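Cysteine protease-like VirA (Shigella flexneri, PDB 3EB8) is a secreted virulence effector that Shigella requires for entry into epithelial cells and for spreading within and between them. Local coordinates at residues Y300-S305 with Y325-G330; I158-I163 with I279-V284; S234-S239 with C275-K280. All blocks are in the same frame, centred on the assembly; numbering follows the deposited sequence.

Contact 1. Residues Y300-S305 with Y325-G330; sequences YEVSSS and YLVHAG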
loop_
_atom_site.group_PDB
_atom_site.type_symbol
_atom_site.label_atom_id
_atom_site.label_comp_id
_atom_site.label_asym_id
_atom_site.label_seq_id
_atom_site.Cartn_x
_atom_site.Cartn_y
_atom_site.Cartn_z
ATOM N N TYR A 300 -3.053 -14.402 5.449
ATOM C CA TYR A 300 -3.249 -13.255 4.550
ATOM C C TYR A 300 -2.031 -12.351 4.425
ATOM O O TYR A 300 -1.337 -12.066 5.401
ATOM C CB TYR A 300 -4.501 -12.451 4.941
ATOM C CG TYR A 300 -5.754 -13.298 4.882
ATOM C CD1 TYR A 300 -6.294 -13.878 6.040
ATOM C CD2 TYR A 300 -6.381 -13.560 3.660
ATOM C CE1 TYR A 300 -7.420 -14.678 5.983
ATOM C CE2 TYR A 300 -7.509 -14.355 3.593
ATOM C CZ TYR A 300 -8.023 -14.910 4.757
ATOM O OH TYR A 300 -9.143 -15.701 4.692
ATOM N N GLU A 301 -1.764 -11.914 3.206
ATOM C CA GLU A 301 -0.794 -10.858 2.977
ATOM C C GLU A 301 -1.567 -9.561 2.801
ATOM O O GLU A 301 -2.491 -9.476 1.981
ATOM C CB GLU A 301 0.054 -11.163 1.742
ATOM C CG GLU A 301 0.689 -12.549 1.804
ATOM C CD GLU A 301 1.239 -13.053 0.468
ATOM O OE1 GLU A 301 2.179 -13.884 0.500
ATOM O OE2 GLU A 301 0.734 -12.636 -0.601
ATOM N N VAL A 302 -1.207 -8.555 3.583
ATOM C CA VAL A 302 -1.834 -7.246 3.460
ATOM C C VAL A 302 -0.838 -6.215 2.930
ATOM O O VAL A 302 0.330 -6.183 3.342
ATOM C CB VAL A 302 -2.344 -6.770 4.825
ATOM C CG1 VAL A 302 -2.952 -5.386 4.726
ATOM C CG2 VAL A 302 -3.320 -7.780 5.395
ATOM N N SER A 303 -1.304 -5.390 2.001
ATOM C CA SER A 303 -0.598 -4.183 1.629
ATOM C C SER A 303 -1.531 -3.012 1.890
ATOM O O SER A 303 -2.569 -2.889 1.230
ATOM C CB SER A 303 -0.226 -4.206 0.156
ATOM O OG SER A 303 0.086 -2.885 -0.275
ATOM N N SER A 304 -1.174 -2.165 2.854
ATOM C CA SER A 304 -1.999 -1.019 3.225
ATOM C C SER A 304 -1.267 0.284 2.929
ATOM O O SER A 304 -0.311 0.640 3.612
ATOM C CB SER A 304 -2.362 -1.089 4.710
ATOM O OG SER A 304 -3.285 -0.078 5.082
ATOM N N SER A 305 -1.718 1.007 1.914
ATOM C CA SER A 305 -1.076 2.264 1.570
ATOM C C SER A 305 -1.914 3.442 1.986
ATOM O O SER A 305 -3.105 3.511 1.688
ATOM C CB SER A 305 -0.806 2.322 0.080
ATOM O OG SER A 305 0.071 1.276 -0.267
ATOM N N TYR A 325 2.475 -6.680 5.389
ATOM C CA TYR A 325 2.667 -7.664 6.428
ATOM C C TYR A 325 1.792 -8.902 6.210
ATOM O O TYR A 325 0.847 -8.898 5.403
ATOM C CB TYR A 325 2.326 -7.062 7.781
ATOM C CG TYR A 325 0.988 -6.388 7.806
ATOM C CD1 TYR A 325 -0.144 -7.057 8.210
ATOM C CD2 TYR A 325 0.858 -5.072 7.417
ATOM C CE1 TYR A 325 -1.368 -6.419 8.233
ATOM C CE2 TYR A 325 -0.352 -4.430 7.428
ATOM C CZ TYR A 325 -1.462 -5.093 7.835
ATOM O OH TYR A 325 -2.665 -4.420 7.853
ATOM N N LEU A 326 2.104 -9.943 6.976
ATOM C CA LEU A 326 1.357 -11.192 6.989
ATOM C C LEU A 326 0.461 -11.259 8.225
ATOM O O LEU A 326 0.890 -10.938 9.333
ATOM C CB LEU A 326 2.351 -12.344 7.078
ATOM C CG LEU A 326 2.272 -13.491 6.090
ATOM C CD1 LEU A 326 2.475 -12.966 4.674
ATOM C CD2 LEU A 326 3.353 -14.485 6.452
ATOM N N VAL A 327 -0.778 -11.691 8.039
ATOM C CA VAL A 327 -1.646 -12.002 9.162
ATOM C C VAL A 327 -1.892 -13.504 9.220
ATOM O O VAL A 327 -2.495 -14.072 8.299
ATOM C CB VAL A 327 -3.003 -11.296 9.050
ATOM C CG1 VAL A 327 -3.838 -11.607 10.296
ATOM C CG2 VAL A 327 -2.817 -9.795 8.854
ATOM N N HIS A 328 -1.426 -14.140 10.297
ATOM C CA HIS A 328 -1.499 -15.595 10.454
ATOM C C HIS A 328 -2.943 -16.102 10.645
ATOM O O HIS A 328 -3.831 -15.371 11.092
ATOM C CB HIS A 328 -0.567 -16.065 11.597
ATOM C CG HIS A 328 -1.149 -15.904 12.971
ATOM N ND1 HIS A 328 -0.781 -14.883 13.827
ATOM C CD2 HIS A 328 -2.082 -16.628 13.635
ATOM C CE1 HIS A 328 -1.464 -14.983 14.954
ATOM N NE2 HIS A 328 -2.264 -16.031 14.863
ATOM N N ALA A 329 -3.159 -17.368 10.324
ATOM C CA ALA A 329 -4.494 -17.984 10.309
ATOM C C ALA A 329 -5.349 -17.869 11.573
ATOM O O ALA A 329 -6.577 -17.753 11.503
ATOM C CB ALA A 329 -4.370 -19.438 9.923
ATOM N N GLY A 330 -4.739 -17.945 12.741
ATOM C CA GLY A 330 -5.565 -17.888 13.940
ATOM C C GLY A 330 -5.778 -16.513 14.570
ATOM O O GLY A 330 -6.191 -16.434 15.737
#
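Val-302 lies against the phenolic ring of Tyr-325, and this pair forms the dense part of a contact whose other face is exposed and touches at one point. Val-302 CB sits over one face of the ring, 3.8 Å from its centroid and displaced toward the rim, a CH-pi contact. Each Val-302 methyl has a separate task: CG1 reaches the far end of the ring at Tyr-325 CZ (3.5 Å), whereas CG2 touches Tyr-325 CE1 and also meets Val-327 CG2 at 4.0 Å. That Val-327 methyl is level with the ring plane, at its edge. The ring can fold back over the neighbouring strand because Tyr-325 CG stands between the backbone N and the carbonyl carbon (chi1 51°). Its hydroxyl is hydrogen-bonded to Ser-234 OG, and the Tyr-300 hydroxyl on the same face to Asp-225, so the polar tips of this buried layer are satisfied. Ala-231 of helix 226-234 touches Tyr-300, Val-302 and Val-327 from this side.

The opposite face carries Glu-301 and Leu-326, both exposed. They run side by side and meet through Glu-301 CG and Leu-326 CD1 (3.4 Å), an aliphatic touch that leaves the carboxylate beyond it.

Between the two faces the backbones are joined by four bonds in two reciprocal pairs. Val-302 N gives a nearly straight bond to Tyr-325 O (2.8 Å, 176°), returned from Tyr-325 N to Val-302 O; Tyr-300 and Val-327 exchange a second pair, with Val-327 N 2.7 Å from Tyr-300 O. Between these hydrogen-bonded pairs, Glu-301 and Leu-326 form the non-hydrogen-bonded one. Such alternation is the signature of an antiparallel beta hairpin, here the open end of the one built from strands 300-312 and 315-327 within the mixed sheet.

Contact 2. Residues I158-I163 with I279-V284; sequences IYFNNI and IKINAV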
loop_
_atom_site.group_PDB
_atom_site.type_symbol
_atom_site.label_atom_id
_atom_site.label_comp_id
_atom_site.label_asym_id
_atom_site.label_seq_id
_atom_site.Cartn_x
_atom_site.Cartn_y
_atom_site.Cartn_z
ATOM N N ILE A 158 -10.378 -1.230 -1.785
ATOM C CA ILE A 158 -9.965 -2.426 -1.090
ATOM C C ILE A 158 -10.110 -3.614 -2.009
ATOM O O ILE A 158 -11.161 -3.806 -2.622
ATOM C CB ILE A 158 -10.808 -2.656 0.162
ATOM C CG1 ILE A 158 -10.741 -1.431 1.065
ATOM C CG2 ILE A 158 -10.328 -3.928 0.898
ATOM C CD1 ILE A 158 -11.955 -1.253 1.920
ATOM N N TYR A 159 -9.055 -4.416 -2.094
ATOM C CA TYR A 159 -9.034 -5.574 -2.980
ATOM C C TYR A 159 -8.681 -6.858 -2.246
ATOM O O TYR A 159 -7.800 -6.867 -1.397
ATOM C CB TYR A 159 -8.011 -5.380 -4.092
ATOM C CG TYR A 159 -8.184 -4.127 -4.870
ATOM C CD1 TYR A 159 -7.522 -2.966 -4.499
ATOM C CD2 TYR A 159 -9.013 -4.088 -5.989
ATOM C CE1 TYR A 159 -7.679 -1.789 -5.219
ATOM C CE2 TYR A 159 -9.178 -2.915 -6.722
ATOM C CZ TYR A 159 -8.502 -1.768 -6.336
ATOM O OH TYR A 159 -8.660 -0.597 -7.042
ATOM N N PHE A 160 -9.374 -7.941 -2.564
ATOM C CA PHE A 160 -8.832 -9.249 -2.255
ATOM C C PHE A 160 -8.441 -9.924 -3.558
ATOM O O PHE A 160 -9.264 -10.071 -4.460
ATOM C CB PHE A 160 -9.822 -10.115 -1.490
ATOM C CG PHE A 160 -9.312 -11.493 -1.221
ATOM C CD1 PHE A 160 -8.651 -11.784 -0.049
ATOM C CD2 PHE A 160 -9.466 -12.491 -2.147
ATOM C CE1 PHE A 160 -8.169 -13.053 0.186
ATOM C CE2 PHE A 160 -8.982 -13.752 -1.912
ATOM C CZ PHE A 160 -8.337 -14.034 -0.750
ATOM N N ASN A 161 -7.181 -10.323 -3.663
ATOM C CA ASN A 161 -6.680 -10.943 -4.887
ATOM C C ASN A 161 -7.100 -10.226 -6.163
ATOM O O ASN A 161 -7.632 -10.833 -7.081
ATOM C CB ASN A 161 -7.054 -12.428 -4.940
ATOM C CG ASN A 161 -5.886 -13.331 -4.566
ATOM O OD1 ASN A 161 -4.957 -13.503 -5.360
ATOM N ND2 ASN A 161 -5.918 -13.900 -3.352
ATOM N N ASN A 162 -6.861 -8.924 -6.210
ATOM C CA ASN A 162 -7.138 -8.139 -7.408
ATOM C C ASN A 162 -8.615 -7.992 -7.726
ATOM O O ASN A 162 -8.989 -7.706 -8.862
ATOM C CB ASN A 162 -6.402 -8.724 -8.609
ATOM C CG ASN A 162 -4.958 -8.288 -8.663
ATOM O OD1 ASN A 162 -4.659 -7.095 -8.597
ATOM N ND2 ASN A 162 -4.049 -9.255 -8.787
ATOM N N ILE A 163 -9.453 -8.185 -6.715
ATOM C CA ILE A 163 -10.881 -8.028 -6.882
ATOM C C ILE A 163 -11.348 -6.881 -6.008
ATOM O O ILE A 163 -11.222 -6.946 -4.780
ATOM C CB ILE A 163 -11.616 -9.300 -6.445
ATOM C CG1 ILE A 163 -11.157 -10.498 -7.280
ATOM C CG2 ILE A 163 -13.121 -9.110 -6.518
ATOM C CD1 ILE A 163 -11.491 -11.848 -6.641
ATOM N N ILE A 279 -5.898 -0.699 -0.078
ATOM C CA ILE A 279 -5.649 -1.928 0.649
ATOM C C ILE A 279 -5.768 -3.149 -0.252
ATOM O O ILE A 279 -6.821 -3.423 -0.804
ATOM C CB ILE A 279 -6.627 -2.040 1.837
ATOM C CG1 ILE A 279 -6.310 -0.933 2.848
ATOM C CG2 ILE A 279 -6.543 -3.431 2.480
ATOM C CD1 ILE A 279 -7.450 -0.623 3.803
ATOM N N LYS A 280 -4.670 -3.865 -0.416
ATOM C CA LYS A 280 -4.686 -5.109 -1.176
ATOM C C LYS A 280 -4.424 -6.285 -0.242
ATOM O O LYS A 280 -3.460 -6.268 0.519
ATOM C CB LYS A 280 -3.665 -5.080 -2.311
ATOM C CG LYS A 280 -4.019 -4.085 -3.410
ATOM C CD LYS A 280 -3.809 -4.688 -4.799
ATOM C CE LYS A 280 -4.611 -3.927 -5.860
ATOM N NZ LYS A 280 -4.671 -4.607 -7.191
ATOM N N ILE A 281 -5.307 -7.283 -0.286
ATOM C CA ILE A 281 -5.211 -8.450 0.574
ATOM C C ILE A 281 -5.219 -9.681 -0.296
ATOM O O ILE A 281 -6.049 -9.789 -1.206
ATOM C CB ILE A 281 -6.398 -8.533 1.590
ATOM C CG1 ILE A 281 -6.427 -7.302 2.486
ATOM C CG2 ILE A 281 -6.280 -9.778 2.451
ATOM C CD1 ILE A 281 -7.708 -7.077 3.220
ATOM N N ASN A 282 -4.292 -10.599 -0.008
ATOM C CA ASN A 282 -4.195 -11.882 -0.679
ATOM C C ASN A 282 -4.041 -13.016 0.331
ATOM O O ASN A 282 -3.477 -12.827 1.403
ATOM C CB ASN A 282 -3.022 -11.883 -1.653
ATOM C CG ASN A 282 -3.240 -10.927 -2.811
ATOM O OD1 ASN A 282 -4.040 -11.198 -3.701
ATOM N ND2 ASN A 282 -2.541 -9.794 -2.797
ATOM N N ALA A 283 -4.559 -14.190 -0.005
ATOM C CA ALA A 283 -4.415 -15.343 0.854
ATOM C C ALA A 283 -3.023 -15.889 0.600
ATOM O O ALA A 283 -2.491 -15.682 -0.471
ATOM C CB ALA A 283 -5.471 -16.372 0.513
ATOM N N VAL A 284 -2.413 -16.547 1.580
ATOM C CA VAL A 284 -1.087 -17.117 1.362
ATOM C C VAL A 284 -1.216 -18.490 0.699
ATOM O O VAL A 284 -0.513 -18.808 -0.284
ATOM C CB VAL A 284 -0.289 -17.250 2.673
ATOM C CG1 VAL A 284 0.958 -18.157 2.477
ATOM C CG2 VAL A 284 0.115 -15.877 3.188
HETATM O O HOH W 1 -5.792 -8.052 -3.731
#
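Lys-280 and Tyr-159 are paired across two parallel strands, and the path of the lysine illustrates how a long aliphatic chain can serve both an aromatic face and a turn. From CB, on the same side of the sheet as the tyrosine, the chain makes its first touch at CG, 3.8 Å from Tyr-159 CD1. A bend at the next bond (chi2 -136°) keeps CD alongside that same ring atom and brings CE over it, with Lys-280 CE 3.4 Å from Tyr-159 CD1 and only slightly farther from Tyr-159 CG. NZ then stands above the ring face, 4.3 Å from the Tyr-159 centroid and 15° off the normal, in a cation-pi interaction. The tip also makes a weak hydrogen bond to Asn-162 OD1 (2.9 Å), bridging the strand partner and the turn that follows it.

The backbone ladder has a regular parallel pattern: Tyr-159 N donates to Ile-279 O, Tyr-159 O receives Ile-281 N, and Asn-161 N donates to Ile-281 O. A water donates a second hydrogen bond to Ile-281 O (3.1 Å) while accepting from Asn-162 N (2.8 Å). The water thus ties the next turn residue, Asn-162, to the carbonyl that Asn-161 N already holds, inside the type I' turn from Phe-160 to Ile-163.

On the buried face, Ile-158 and Ile-279 stand side by side with their CG2 methyls in contact, while Phe-160 crosses Ile-281 at about a right angle, its CZ reaching Ala-283 CB (3.9 Å). This apolar layer packs against helix 226-234 through Leu-232 and Phe-228, with Phe-219 of helix 210-221 beside Phe-160. Along its other edge, strand 274-283 pairs with strand 300-312, leaving it an interior strand between one parallel and one antiparallel neighbour.

Contact 3. Residues S234-S239 with C275-K280; sequences SAFWQS and CGHIIK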
loop_
_atom_site.group_PDB
_atom_site.type_symbol
_atom_site.label_atom_id
_atom_site.label_comp_id
_atom_site.label_asym_id
_atom_site.label_seq_id
_atom_site.Cartn_x
_atom_site.Cartn_y
_atom_site.Cartn_z
ATOM N N SER A 234 -7.071 -4.293 10.515
ATOM C CA SER A 234 -5.758 -3.833 10.925
ATOM C C SER A 234 -5.174 -2.834 9.936
ATOM O O SER A 234 -4.370 -1.976 10.326
ATOM C CB SER A 234 -4.804 -5.011 11.079
ATOM O OG SER A 234 -4.408 -5.517 9.824
ATOM N N ALA A 235 -5.566 -2.960 8.667
ATOM C CA ALA A 235 -4.999 -2.152 7.587
ATOM C C ALA A 235 -5.286 -0.662 7.759
ATOM O O ALA A 235 -4.605 0.174 7.176
ATOM C CB ALA A 235 -5.493 -2.631 6.206
ATOM N N PHE A 236 -6.301 -0.348 8.559
ATOM C CA PHE A 236 -6.729 1.034 8.760
ATOM C C PHE A 236 -6.109 1.695 10.011
ATOM O O PHE A 236 -6.275 2.892 10.214
ATOM C CB PHE A 236 -8.265 1.132 8.810
ATOM C CG PHE A 236 -8.945 0.828 7.500
ATOM C CD1 PHE A 236 -9.217 -0.478 7.129
ATOM C CD2 PHE A 236 -9.319 1.857 6.639
ATOM C CE1 PHE A 236 -9.847 -0.754 5.919
ATOM C CE2 PHE A 236 -9.947 1.583 5.427
ATOM C CZ PHE A 236 -10.214 0.279 5.068
ATOM N N TRP A 237 -5.409 0.932 10.857
ATOM C CA TRP A 237 -4.850 1.550 12.062
ATOM C C TRP A 237 -3.995 2.804 11.719
ATOM O O TRP A 237 -3.091 2.749 10.877
ATOM C CB TRP A 237 -4.075 0.544 12.933
ATOM C CG TRP A 237 -3.610 1.161 14.244
ATOM C CD1 TRP A 237 -4.346 1.959 15.086
ATOM C CD2 TRP A 237 -2.321 1.040 14.845
ATOM N NE1 TRP A 237 -3.596 2.337 16.160
ATOM C CE2 TRP A 237 -2.347 1.791 16.044
ATOM C CE3 TRP A 237 -1.151 0.347 14.503
ATOM C CZ2 TRP A 237 -1.242 1.880 16.906
ATOM C CZ3 TRP A 237 -0.046 0.435 15.365
ATOM C CH2 TRP A 237 -0.105 1.207 16.553
ATOM N N GLN A 238 -4.291 3.931 12.364
ATOM C CA GLN A 238 -3.690 5.210 11.967
ATOM C C GLN A 238 -2.165 5.260 12.100
ATOM O O GLN A 238 -1.507 5.993 11.373
ATOM C CB GLN A 238 -4.319 6.353 12.753
ATOM C CG GLN A 238 -4.246 6.182 14.267
ATOM C CD GLN A 238 -4.847 7.369 15.017
ATOM O OE1 GLN A 238 -5.955 7.287 15.566
ATOM N NE2 GLN A 238 -4.122 8.488 15.027
ATOM N N SER A 239 -1.611 4.490 13.034
ATOM C CA SER A 239 -0.158 4.468 13.272
ATOM C C SER A 239 0.477 3.164 12.804
ATOM O O SER A 239 1.584 2.825 13.192
ATOM C CB SER A 239 0.147 4.699 14.750
ATOM O OG SER A 239 -0.521 5.852 15.205
ATOM N N CYS A 275 -6.068 11.333 1.066
ATOM C CA CYS A 275 -7.005 10.781 0.076
ATOM C C CYS A 275 -7.448 9.328 0.363
ATOM O O CYS A 275 -8.021 8.679 -0.501
ATOM C CB CYS A 275 -6.430 10.893 -1.352
ATOM S SG CYS A 275 -5.332 12.325 -1.630
ATOM N N GLY A 276 -7.182 8.826 1.571
ATOM C CA GLY A 276 -7.657 7.509 1.989
ATOM C C GLY A 276 -6.692 6.354 1.766
ATOM O O GLY A 276 -5.536 6.568 1.392
ATOM N N HIS A 277 -7.177 5.129 1.982
ATOM C CA HIS A 277 -6.347 3.912 1.936
ATOM C C HIS A 277 -6.496 3.107 0.646
ATOM O O HIS A 277 -7.597 2.942 0.130
ATOM C CB HIS A 277 -6.710 2.966 3.090
ATOM C CG HIS A 277 -6.316 3.469 4.443
ATOM N ND1 HIS A 277 -5.216 2.995 5.120
ATOM C CD2 HIS A 277 -6.885 4.395 5.252
ATOM C CE1 HIS A 277 -5.115 3.615 6.283
ATOM N NE2 HIS A 277 -6.117 4.468 6.389
ATOM N N ILE A 278 -5.387 2.585 0.139
ATOM C CA ILE A 278 -5.467 1.537 -0.864
ATOM C C ILE A 278 -4.972 0.234 -0.241
ATOM O O ILE A 278 -3.789 0.080 0.077
ATOM C CB ILE A 278 -4.686 1.853 -2.171
ATOM C CG1 ILE A 278 -5.492 2.787 -3.090
ATOM C CG2 ILE A 278 -4.482 0.575 -2.982
ATOM C CD1 ILE A 278 -5.741 4.144 -2.553
ATOM N N ILE A 279 -5.898 -0.699 -0.078
ATOM C CA ILE A 279 -5.649 -1.928 0.649
ATOM C C ILE A 279 -5.768 -3.149 -0.252
ATOM O O ILE A 279 -6.821 -3.423 -0.804
ATOM C CB ILE A 279 -6.627 -2.040 1.837
ATOM C CG1 ILE A 279 -6.310 -0.933 2.848
ATOM C CG2 ILE A 279 -6.543 -3.431 2.480
ATOM C CD1 ILE A 279 -7.450 -0.623 3.803
ATOM N N LYS A 280 -4.670 -3.865 -0.416
ATOM C CA LYS A 280 -4.686 -5.109 -1.176
ATOM C C LYS A 280 -4.424 -6.285 -0.242
ATOM O O LYS A 280 -3.460 -6.268 0.519
ATOM C CB LYS A 280 -3.665 -5.080 -2.311
ATOM C CG LYS A 280 -4.019 -4.085 -3.410
ATOM C CD LYS A 280 -3.809 -4.688 -4.799
ATOM C CE LYS A 280 -4.611 -3.927 -5.860
ATOM N NZ LYS A 280 -4.671 -4.607 -7.191
#
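Ala-235 and Phe-236 meet His-277 and Ile-279 in a buried, mainly apolar and aromatic contact, where the chain leaving helix 226-234 settles onto strand 274-283. The loop begins with a type I turn from Ser-234 to Trp-237, closed by a bond from Trp-237 N to Ser-234 O (3.1 Å). This turn presents the small and the large side chain together to the strand.

Ala-235 directs its methyl at the strand, where CB meets Ile-279 CD1 at 3.7 Å and lies almost as near CG1 and CG2. The isoleucine arm is extended (chi2 160°), which carries CD1 outward until it lies over one face of the Phe-236 ring. The modelled spacing of methyl and ring is too short to be reliable, and only the general placement over the face should be taken from it. The two side chains cross at about a right angle.

Phe-236 also reaches His-277. Its CD2 atom stands over one face of the imidazole, 3.8 Å from His-277 CD2, with the ring planes at 49° and centroids 4.9 Å apart, an oblique pairing. From the same side of the imidazole, but obliquely, comes the turn backbone: His-277 ND1 is 3.5 Å from Ala-235 O, an oxygen that accepts a hydrogen bond from Ser-304 OG. Asp-147 of helix 140-149 touches both Phe-236 and His-277, while Ile-158 adds to the apolar surroundings of the phenylalanine.

With no hydrogen bonds between the two segments, their fit depends on the shapes of one methyl, one branched chain and two rings. The turn, which falls in the tubulin-binding region, is therefore held to this strand by burial and van der Waals contact, while its carbonyl takes directional bonding from the next strand.

Three contacts, their centres 10 to 13 Å apart, read out one region of the mixed sheet. Strand order is 157-160, 274-283, 300-312 and 315-327: contact 2 joins the first two, contact 1 the last two, and bonds from Glu-301 to Asn-282 and Ser-303 to Lys-280 close the gap. Contact 3 adds the turn after helix 226-234; its strand segment overlaps that of contact 2 at Ile-279 and Lys-280, of which Ile-279 touches in both, and it reaches contact 1 through Ser-304 and Tyr-325. Along the chain, contacts 2 and 3 both end on strand 274-283 before contact 1 opens. Sequence-distant pieces thus meet on one sheet, whose buried face takes in part of the tubulin-binding region.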